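Side-chain contacts in demethylmenaquinone Methyltransferase (Thermus thermophilus, PDB 1J3L), which is of unknown function but belongs to the RraA-like family, each of its three chains built on a mixed beta sheet: residues T6-S9 / D10-P13; L143-E147 / D148-L152. All blocks are in the same frame, centred on the assembly; numbering follows the deposited sequence.

Interaction 1. Residues T6-S9 / D10-P13; sequences TDLS and DLYP
Asp10 N and Leu11 N reach back four residues to Thr6 O and Asp7 O, and Tyr12 N closes the last turn of helix 5-11 on Leu8 O at 2.8 Å. Asp10 N also makes a weak second bond to Asp7 O.

On the apolar side Leu8 carries the contact with a single methyl. Its CD2 touches Leu11 CD1 at 3.8 Å, the two leucines meeting at a slant, and lies 4.0 Å from Tyr12 CE1, where the side chains of Leu8 and Tyr12 run alongside each other in the same direction. The first torsion of Tyr12 (chi1 -62°) sets CG opposite its own carbonyl carbon and brings the ring edge against the helix end: CD1 is 3.3 Å from Leu8 O, which lies near the ring plane. The far end of the ring is fixed by Tyr12 OH, hydrogen-bonded to Ser158 N and to the terminal Gly164 OXT.

The polar side is bridged by water. One water gives its hydrogens to Asp7 OD1 and Asp10 OD2, 2.6 Å from each, and so links two carboxylates one turn apart that would probably otherwise repel. A second joins Ser9 OG, at 2.8 Å, to Asp10 OD1; the serine hydroxyl is placed by chi1 -178°, which turns it away from its own N. Asp10 OD1 also forms a salt bridge with Arg96 of the second subunit, which ties this side of the helix to the trimer partner.

Tyr12 is the first residue to leave helical backbone angles, and the arrangement is that of the C-terminal end of a short amphipathic helix, Leu8 packed inward on strand 149-153 and Pro157, Leu11 and Tyr12 partly exposed beside it, carboxylates toward water and the neighbouring subunit.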
ATOM      1  N   THR A   6     -15.298  -8.028 -11.220  1.00 31.55           N
ATOM      2  CA  THR A   6     -16.428  -7.123 -11.140  1.00 33.07           C
ATOM      3  C   THR A   6     -17.677  -7.677 -11.837  1.00 38.12           C
ATOM      4  O   THR A   6     -18.698  -7.906 -11.195  1.00 34.35           O
ATOM      5  CB  THR A   6     -16.036  -5.728 -11.703  1.00 24.40           C
ATOM      6  OG1 THR A   6     -15.499  -5.867 -13.023  1.00 25.63           O
ATOM      7  CG2 THR A   6     -14.990  -5.084 -10.815  1.00 30.10           C
ATOM      8  N   ASP A   7     -17.599  -7.910 -13.143  1.00 39.81           N
ATOM      9  CA  ASP A   7     -18.750  -8.435 -13.882  1.00 40.45           C
ATOM     10  C   ASP A   7     -19.373  -9.616 -13.169  1.00 43.91           C
ATOM     11  O   ASP A   7     -20.566  -9.621 -12.867  1.00 54.69           O
ATOM     12  CB  ASP A   7     -18.357  -8.893 -15.291  1.00 37.33           C
ATOM     13  CG  ASP A   7     -17.647  -7.819 -16.075  1.00 40.80           C
ATOM     14  OD1 ASP A   7     -17.882  -6.630 -15.789  1.00 31.00           O
ATOM     15  OD2 ASP A   7     -16.863  -8.167 -16.985  1.00 42.15           O
ATOM     16  N   LEU A   8     -18.551 -10.622 -12.905  1.00 40.04           N
ATOM     17  CA  LEU A   8     -19.017 -11.826 -12.248  1.00 39.32           C
ATOM     18  C   LEU A   8     -19.568 -11.553 -10.861  1.00 37.34           C
ATOM     19  O   LEU A   8     -20.373 -12.327 -10.345  1.00 42.56           O
ATOM     20  CB  LEU A   8     -17.893 -12.866 -12.211  1.00 37.43           C
ATOM     21  CG  LEU A   8     -17.573 -13.379 -13.621  1.00 44.49           C
ATOM     22  CD1 LEU A   8     -16.452 -14.391 -13.576  1.00 41.47           C
ATOM     23  CD2 LEU A   8     -18.821 -14.010 -14.231  1.00 39.60           C
ATOM     24  N   SER A   9     -19.148 -10.453 -10.252  1.00 36.62           N
ATOM     25  CA  SER A   9     -19.670 -10.120  -8.933  1.00 38.96           C
ATOM     26  C   SER A   9     -21.124  -9.689  -9.104  1.00 39.95           C
ATOM     27  O   SER A   9     -21.968  -9.976  -8.253  1.00 44.39           O
ATOM     28  CB  SER A   9     -18.871  -8.991  -8.290  1.00 37.87           C
ATOM     29  OG  SER A   9     -19.373  -8.715  -6.994  1.00 43.83           O
ATOM     30  N   ASP A  10     -21.413  -8.999 -10.207  1.00 34.69           N
ATOM     31  CA  ASP A  10     -22.774  -8.544 -10.486  1.00 38.19           C
ATOM     32  C   ASP A  10     -23.669  -9.759 -10.758  1.00 35.44           C
ATOM     33  O   ASP A  10     -24.754  -9.883 -10.188  1.00 33.22           O
ATOM     34  CB  ASP A  10     -22.796  -7.606 -11.700  1.00 30.87           C
ATOM     35  CG  ASP A  10     -21.842  -6.431 -11.554  1.00 40.95           C
ATOM     36  OD1 ASP A  10     -21.585  -6.001 -10.406  1.00 36.18           O
ATOM     37  OD2 ASP A  10     -21.360  -5.927 -12.592  1.00 40.37           O
ATOM     38  N   LEU A  11     -23.191 -10.655 -11.620  1.00 38.47           N
ATOM     39  CA  LEU A  11     -23.923 -11.871 -11.975  1.00 44.78           C
ATOM     40  C   LEU A  11     -24.093 -12.818 -10.786  1.00 46.69           C
ATOM     41  O   LEU A  11     -25.079 -13.548 -10.712  1.00 56.11           O
ATOM     42  CB  LEU A  11     -23.211 -12.629 -13.104  1.00 39.04           C
ATOM     43  CG  LEU A  11     -22.803 -11.895 -14.388  1.00 47.85           C
ATOM     44  CD1 LEU A  11     -22.225 -12.903 -15.374  1.00 48.50           C
ATOM     45  CD2 LEU A  11     -23.999 -11.188 -15.001  1.00 59.92           C
ATOM     46  N   TYR A  12     -23.134 -12.810  -9.860  1.00 49.64           N
ATOM     47  CA  TYR A  12     -23.196 -13.685  -8.686  1.00 38.59           C
ATOM     48  C   TYR A  12     -23.153 -12.934  -7.361  1.00 40.82           C
ATOM     49  O   TYR A  12     -22.096 -12.806  -6.745  1.00 45.15           O
ATOM     50  CB  TYR A  12     -22.048 -14.694  -8.706  1.00 30.88           C
ATOM     51  CG  TYR A  12     -22.063 -15.636  -9.881  1.00 38.42           C
ATOM     52  CD1 TYR A  12     -21.652 -15.212 -11.141  1.00 24.09           C
ATOM     53  CD2 TYR A  12     -22.482 -16.958  -9.731  1.00 40.81           C
ATOM     54  CE1 TYR A  12     -21.650 -16.072 -12.224  1.00 31.01           C
ATOM     55  CE2 TYR A  12     -22.486 -17.832 -10.810  1.00 46.40           C
ATOM     56  CZ  TYR A  12     -22.068 -17.381 -12.055  1.00 49.47           C
ATOM     57  OH  TYR A  12     -22.067 -18.234 -13.136  1.00 49.43           O
ATOM     58  N   PRO A  13     -24.306 -12.430  -6.900  1.00 43.38           N
ATOM     59  CA  PRO A  13     -24.345 -11.696  -5.632  1.00 37.69           C
ATOM     60  C   PRO A  13     -24.051 -12.557  -4.407  1.00 39.46           C
ATOM     61  O   PRO A  13     -23.821 -12.034  -3.318  1.00 37.85           O
ATOM     62  CB  PRO A  13     -25.760 -11.124  -5.612  1.00 35.65           C
ATOM     63  CG  PRO A  13     -26.056 -10.919  -7.075  1.00 45.54           C
ATOM     64  CD  PRO A  13     -25.540 -12.202  -7.675  1.00 48.90           C
TER
HETATM   65  O   HOH W   1     -19.196  -5.432 -13.879  1.00 39.36           O
HETATM   66  O   HOH W   2     -21.299  -6.721  -7.493  1.00 28.29           O

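Interaction 2. Residues L143-E147 / D148-L152; sequences LLADE and DGLLL
Ala145 CB and Leu150 CD2 press together at 3.4 Å, closer than usual for two carbons, across a non-hydrogen-bonded pair of the antiparallel strands 143-146 and 149-152. On the same face Leu143 and Leu152 meet at an angle: Leu152 CD2 rests against CB, CG and CD1 of Leu143, nearest CD1 at 3.7 Å. Leu143 CG stands opposite its backbone N, which brings the branch over that methyl. On the other face Leu144 and Leu151 come nearest through their CB atoms, 4.1 Å apart, while their backbones exchange two hydrogen bonds.

The strands form a two-residue beta hairpin, closed by a type I turn from Asp146 to Gly149. Asp146 N to Gly149 O and Gly149 N to Asp146 O shut the loop. Gly149 has a positive phi of 125°, a conformation in which a side chain would collide with the carbonyl oxygen of Asp148.

Inside the turn Asp146 folds its carboxylate over the chain (chi1 61°), and OD1 takes the N-H of Asp148 at 2.7 Å, an Asx turn. Its other oxygen, OD2, accepts from Thr5 N, so both ends of this buried group are held. Glu147 and Asp148 lie side by side, their carboxylate planes 60° apart and Glu147 OE2 4.0 Å from Asp148 OD2. A water donates to both oxygens, and salt bridges from Glu147 OE2 to Arg4 and Arg30 probably offset the negative charge.

Further out, Asp148 OD1 is bonded to Thr98 N of the second subunit. Strand 31-39 flanks the hairpin through backbone bonds from Leu143 and Ala145, and backbone hydrogen bonds join Leu150 to Leu18 and Leu152 to Glu16, so strand 16-18 runs along the other edge.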
ATOM      1  N   LEU A 143     -11.868 -19.414  -7.592  1.00 38.57           N
ATOM      2  CA  LEU A 143     -11.311 -18.107  -7.300  1.00 28.10           C
ATOM      3  C   LEU A 143     -10.932 -17.356  -8.562  1.00 30.16           C
ATOM      4  O   LEU A 143     -10.432 -17.926  -9.531  1.00 28.81           O
ATOM      5  CB  LEU A 143     -10.099 -18.227  -6.372  1.00 29.24           C
ATOM      6  CG  LEU A 143      -9.414 -16.915  -5.969  1.00 26.82           C
ATOM      7  CD1 LEU A 143      -8.648 -17.101  -4.663  1.00 29.70           C
ATOM      8  CD2 LEU A 143      -8.480 -16.462  -7.079  1.00 11.25           C
ATOM      9  N   LEU A 144     -11.192 -16.058  -8.532  1.00 32.07           N
ATOM     10  CA  LEU A 144     -10.890 -15.175  -9.637  1.00 27.90           C
ATOM     11  C   LEU A 144     -10.064 -14.050  -9.052  1.00 27.17           C
ATOM     12  O   LEU A 144     -10.371 -13.539  -7.978  1.00 30.48           O
ATOM     13  CB  LEU A 144     -12.184 -14.633 -10.246  1.00 37.43           C
ATOM     14  CG  LEU A 144     -12.717 -15.378 -11.472  1.00 42.16           C
ATOM     15  CD1 LEU A 144     -14.228 -15.290 -11.541  1.00 44.24           C
ATOM     16  CD2 LEU A 144     -12.079 -14.794 -12.717  1.00 46.70           C
ATOM     17  N   ALA A 145      -9.006 -13.666  -9.753  1.00 32.57           N
ATOM     18  CA  ALA A 145      -8.154 -12.601  -9.259  1.00 25.46           C
ATOM     19  C   ALA A 145      -7.688 -11.669 -10.356  1.00 24.10           C
ATOM     20  O   ALA A 145      -7.232 -12.109 -11.418  1.00 22.58           O
ATOM     21  CB  ALA A 145      -6.950 -13.196  -8.533  1.00 19.52           C
ATOM     22  N   ASP A 146      -7.815 -10.372 -10.086  1.00 22.52           N
ATOM     23  CA  ASP A 146      -7.376  -9.340 -11.015  1.00 31.26           C
ATOM     24  C   ASP A 146      -7.151  -8.026 -10.261  1.00 25.51           C
ATOM     25  O   ASP A 146      -7.216  -7.998  -9.034  1.00 20.39           O
ATOM     26  CB  ASP A 146      -8.397  -9.154 -12.153  1.00 28.81           C
ATOM     27  CG  ASP A 146      -9.760  -8.711 -11.659  1.00 29.91           C
ATOM     28  OD1 ASP A 146      -9.818  -7.824 -10.784  1.00 37.88           O
ATOM     29  OD2 ASP A 146     -10.776  -9.239 -12.161  1.00 40.40           O
ATOM     30  N   GLU A 147      -6.890  -6.949 -11.000  1.00 18.41           N
ATOM     31  CA  GLU A 147      -6.642  -5.634 -10.414  1.00 23.60           C
ATOM     32  C   GLU A 147      -7.738  -5.083  -9.502  1.00 27.36           C
ATOM     33  O   GLU A 147      -7.477  -4.185  -8.705  1.00 29.41           O
ATOM     34  CB  GLU A 147      -6.371  -4.606 -11.513  1.00 23.81           C
ATOM     35  CG  GLU A 147      -7.569  -4.294 -12.395  1.00 31.25           C
ATOM     36  CD  GLU A 147      -7.684  -5.213 -13.606  1.00 39.98           C
ATOM     37  OE1 GLU A 147      -6.859  -6.143 -13.750  1.00 27.89           O
ATOM     38  OE2 GLU A 147      -8.607  -4.997 -14.422  1.00 35.90           O
ATOM     39  N   ASP A 148      -8.959  -5.596  -9.613  1.00 24.99           N
ATOM     40  CA  ASP A 148     -10.039  -5.102  -8.770  1.00 26.47           C
ATOM     41  C   ASP A 148     -10.245  -5.961  -7.535  1.00 25.53           C
ATOM     42  O   ASP A 148     -11.139  -5.691  -6.734  1.00 26.76           O
ATOM     43  CB  ASP A 148     -11.361  -5.019  -9.548  1.00 32.80           C
ATOM     44  CG  ASP A 148     -11.305  -4.033 -10.704  1.00 37.69           C
ATOM     45  OD1 ASP A 148     -10.949  -2.857 -10.472  1.00 36.13           O
ATOM     46  OD2 ASP A 148     -11.626  -4.437 -11.843  1.00 42.56           O
ATOM     47  N   GLY A 149      -9.434  -7.002  -7.382  1.00 21.80           N
ATOM     48  CA  GLY A 149      -9.580  -7.850  -6.214  1.00 24.71           C
ATOM     49  C   GLY A 149      -9.785  -9.332  -6.470  1.00 25.18           C
ATOM     50  O   GLY A 149      -9.455  -9.847  -7.538  1.00 26.05           O
ATOM     51  N   LEU A 150     -10.339 -10.017  -5.475  1.00 28.03           N
ATOM     52  CA  LEU A 150     -10.567 -11.456  -5.551  1.00 28.11           C
ATOM     53  C   LEU A 150     -12.032 -11.825  -5.397  1.00 30.73           C
ATOM     54  O   LEU A 150     -12.697 -11.376  -4.463  1.00 23.16           O
ATOM     55  CB  LEU A 150      -9.788 -12.170  -4.446  1.00 31.98           C
ATOM     56  CG  LEU A 150      -8.344 -11.751  -4.168  1.00 27.91           C
ATOM     57  CD1 LEU A 150      -7.801 -12.555  -2.996  1.00 40.91           C
ATOM     58  CD2 LEU A 150      -7.506 -11.978  -5.391  1.00 42.90           C
ATOM     59  N   LEU A 151     -12.529 -12.653  -6.311  1.00 34.17           N
ATOM     60  CA  LEU A 151     -13.910 -13.108  -6.253  1.00 31.44           C
ATOM     61  C   LEU A 151     -13.929 -14.616  -5.996  1.00 35.89           C
ATOM     62  O   LEU A 151     -13.269 -15.386  -6.696  1.00 32.20           O
ATOM     63  CB  LEU A 151     -14.640 -12.801  -7.562  1.00 26.07           C
ATOM     64  CG  LEU A 151     -16.144 -13.125  -7.569  1.00 26.08           C
ATOM     65  CD1 LEU A 151     -16.872 -12.220  -6.585  1.00 26.64           C
ATOM     66  CD2 LEU A 151     -16.713 -12.940  -8.962  1.00 19.42           C
ATOM     67  N   LEU A 152     -14.683 -15.026  -4.983  1.00 36.35           N
ATOM     68  CA  LEU A 152     -14.808 -16.433  -4.620  1.00 35.30           C
ATOM     69  C   LEU A 152     -16.228 -16.917  -4.900  1.00 38.41           C
ATOM     70  O   LEU A 152     -17.176 -16.443  -4.277  1.00 34.94           O
ATOM     71  CB  LEU A 152     -14.505 -16.623  -3.134  1.00 38.77           C
ATOM     72  CG  LEU A 152     -13.095 -16.339  -2.617  1.00 28.02           C
ATOM     73  CD1 LEU A 152     -13.099 -16.489  -1.105  1.00 46.24           C
ATOM     74  CD2 LEU A 152     -12.099 -17.306  -3.249  1.00 35.11           C
TER
HETATM   75  O   HOH W   3     -10.259  -2.794 -13.610  1.00 28.46           O

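Interaction 2 is the buried one, a hairpin within the main mixed sheet; interaction 1 is the end of the outlying helix 5-11, only partly buried, its centre about 20 Å from the centre of the chain, against about 10 Å for interaction 2. The two meet directly: Leu8 packs its CB against Leu151 CD2 at 3.5 Å and also reaches Leu144, so the apolar side of the helix covers one face of the hairpin. Leucine pairs dominate in 143-152, whereas residues 6-13 divide between a small apolar patch and carboxylates bridged by water. Acidic groups meet the second subunit in both.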